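Local coordinates for fusarinine C esterase sidJ (Aspergillus fumigatus, PDB 6GUP), which hydrolyses the ester bonds of the fungal siderophore fusarinine C, yielding fusarinine, but does not cleave its triacetylated form, at residues H18-E21 and T22-T25. Sequence-based numbering, arbitrary orientation.
Sequences HYTE and TLVT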
ATOM      1  N   HIS A  18       9.007  -3.918   9.525  1.00 36.83           N
ATOM      2  CA  HIS A  18       7.637  -4.323   9.830  1.00 38.46           C
ATOM      3  C   HIS A  18       7.313  -3.868  11.250  1.00 38.76           C
ATOM      4  O   HIS A  18       7.805  -4.458  12.214  1.00 38.63           O
ATOM      5  CB  HIS A  18       7.489  -5.846   9.710  1.00 40.21           C
ATOM      6  CG  HIS A  18       7.040  -6.309   8.361  1.00 39.31           C
ATOM      7  ND1 HIS A  18       5.757  -6.749   8.116  1.00 39.88           N
ATOM      8  CD2 HIS A  18       7.700  -6.402   7.183  1.00 38.88           C
ATOM      9  CE1 HIS A  18       5.647  -7.092   6.846  1.00 39.69           C
ATOM     10  NE2 HIS A  18       6.812  -6.891   6.257  1.00 39.05           N
ATOM     11  N   TYR A  19       6.507  -2.812  11.378  1.00 38.74           N
ATOM     12  CA  TYR A  19       6.060  -2.334  12.697  1.00 38.29           C
ATOM     13  C   TYR A  19       4.813  -3.083  13.203  1.00 40.24           C
ATOM     14  O   TYR A  19       4.564  -3.126  14.409  1.00 41.83           O
ATOM     15  CB  TYR A  19       5.892  -0.802  12.726  1.00 36.58           C
ATOM     16  CG  TYR A  19       4.696  -0.221  12.001  1.00 35.11           C
ATOM     17  CD1 TYR A  19       3.475  -0.052  12.655  1.00 34.29           C
ATOM     18  CD2 TYR A  19       4.796   0.213  10.677  1.00 34.77           C
ATOM     19  CE1 TYR A  19       2.380   0.496  12.004  1.00 33.59           C
ATOM     20  CE2 TYR A  19       3.706   0.767  10.017  1.00 34.31           C
ATOM     21  CZ  TYR A  19       2.501   0.907  10.685  1.00 34.13           C
ATOM     22  OH  TYR A  19       1.420   1.457  10.039  1.00 34.63           O
ATOM     23  N   THR A  20       4.036  -3.651  12.279  1.00 42.31           N
ATOM     24  CA  THR A  20       3.099  -4.743  12.586  1.00 43.53           C
ATOM     25  C   THR A  20       3.403  -5.893  11.624  1.00 47.00           C
ATOM     26  O   THR A  20       4.298  -5.779  10.783  1.00 46.92           O
ATOM     27  CB  THR A  20       1.613  -4.321  12.456  1.00 40.76           C
ATOM     28  OG1 THR A  20       1.244  -4.215  11.074  1.00 38.97           O
ATOM     29  CG2 THR A  20       1.348  -2.996  13.161  1.00 39.96           C
ATOM     30  N   GLU A  21       2.662  -6.992  11.744  1.00 50.84           N
ATOM     31  CA  GLU A  21       2.796  -8.117  10.809  1.00 53.22           C
ATOM     32  C   GLU A  21       2.310  -7.746   9.399  1.00 47.95           C
ATOM     33  O   GLU A  21       2.836  -8.258   8.409  1.00 47.85           O
ATOM     34  CB  GLU A  21       2.041  -9.353  11.321  1.00 62.20           C
ATOM     35  CG  GLU A  21       2.538  -9.919  12.649  1.00 71.00           C
ATOM     36  CD  GLU A  21       3.906 -10.575  12.552  1.00 77.88           C
ATOM     37  OE1 GLU A  21       3.966 -11.821  12.488  1.00 81.54           O
ATOM     38  OE2 GLU A  21       4.922  -9.847  12.541  1.00 78.76           O
ATOM     39  N   THR A  22       1.324  -6.850   9.323  1.00 45.26           N
ATOM     40  CA  THR A  22       0.727  -6.401   8.058  1.00 45.30           C
ATOM     41  C   THR A  22       1.346  -5.109   7.503  1.00 42.89           C
ATOM     42  O   THR A  22       1.407  -4.935   6.283  1.00 45.17           O
ATOM     43  CB  THR A  22      -0.794  -6.178   8.236  1.00 47.96           C
ATOM     44  OG1 THR A  22      -1.390  -7.357   8.790  1.00 50.66           O
ATOM     45  CG2 THR A  22      -1.481  -5.850   6.906  1.00 50.73           C
ATOM     46  N   LEU A  23       1.795  -4.213   8.383  1.00 38.69           N
ATOM     47  CA  LEU A  23       2.168  -2.845   7.995  1.00 36.07           C
ATOM     48  C   LEU A  23       3.673  -2.604   8.077  1.00 34.07           C
ATOM     49  O   LEU A  23       4.343  -3.115   8.980  1.00 34.49           O
ATOM     50  CB  LEU A  23       1.415  -1.835   8.868  1.00 37.70           C
ATOM     51  CG  LEU A  23      -0.115  -1.967   8.848  1.00 39.38           C
ATOM     52  CD1 LEU A  23      -0.760  -1.144   9.953  1.00 40.70           C
ATOM     53  CD2 LEU A  23      -0.680  -1.577   7.489  1.00 38.79           C
ATOM     54  N   VAL A  24       4.186  -1.808   7.136  1.00 33.48           N
ATOM     55  CA  VAL A  24       5.627  -1.560   6.997  1.00 34.15           C
ATOM     56  C   VAL A  24       5.980  -0.080   7.083  1.00 35.10           C
ATOM     57  O   VAL A  24       5.141   0.790   6.827  1.00 35.94           O
ATOM     58  CB  VAL A  24       6.203  -2.129   5.671  1.00 35.08           C
ATOM     59  CG1 VAL A  24       6.085  -3.645   5.650  1.00 36.27           C
ATOM     60  CG2 VAL A  24       5.537  -1.523   4.437  1.00 35.17           C
ATOM     61  N   THR A  25       7.232   0.182   7.447  1.00 36.45           N
ATOM     62  CA  THR A  25       7.809   1.522   7.375  1.00 37.79           C
ATOM     63  C   THR A  25       9.195   1.432   6.727  1.00 37.42           C
ATOM     64  O   THR A  25      10.001   0.573   7.095  1.00 37.07           O
ATOM     65  CB  THR A  25       7.849   2.229   8.756  1.00 39.38           C
ATOM     66  OG1 THR A  25       8.429   3.533   8.619  1.00 40.59           O
ATOM     67  CG2 THR A  25       8.642   1.438   9.795  1.00 39.76           C
TER
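The hydroxyl of Thr20 and the backbone N of Leu23 meet inside the connection of a beta-hairpin, a local contact in the loop joining strand 12-18 to strand 24-28. Thr20 OG1 accepts the Leu23 N-H at 2.7 Å with an N-H...O angle of 145°, and a weaker, more bent bond from Thr22 N reaches the same oxygen. What brings the hydroxyl over the turn is a chi1 of 75°, which sets OG1 between the backbone N and the carbonyl carbon of its own residue; the weak bond from Thr22, two residues on, is that of an ST turn, while the stronger one comes from the i+3 N-H of Leu23. In the reverse direction, Leu23 O receives two long, weak bonds: that from Thr20 N is nearly straight, whereas that from Tyr19 N is strongly bent.

The two strands are the first pair of the mixed sheet of an alpha/beta-hydrolase fold, and strand 12-18 is its outermost member within the chain. On one flank, Val24 CG1 sits over a face of the His18 imidazole, 3.5 Å from the ring centroid and 17° off its normal, a CH-pi contact. His18 ND1 donates to Thr20 O at 3.2 Å, close to both the ring plane and the carbonyl plane, a bond that helps to hold the ring's rotation. Trp7 of the second subunit meets this imidazole with the rings inclined to each other, and Ala50 of that subunit packs on His18 and Val24, placing this flank at the dimer interface.

On the other flank, the phenol of Tyr19 crosses Leu23, with Tyr19 CZ 3.5 Å from Leu23 CB and the hydroxyl touching Leu23 CD1. Val24 O lies at the ring edge, 3.5 Å from Tyr19 CE2. The hydroxyl is hydrogen-bonded to Thr73 O, and helix 86-108 touches both Tyr19 and Leu23 through Glu92.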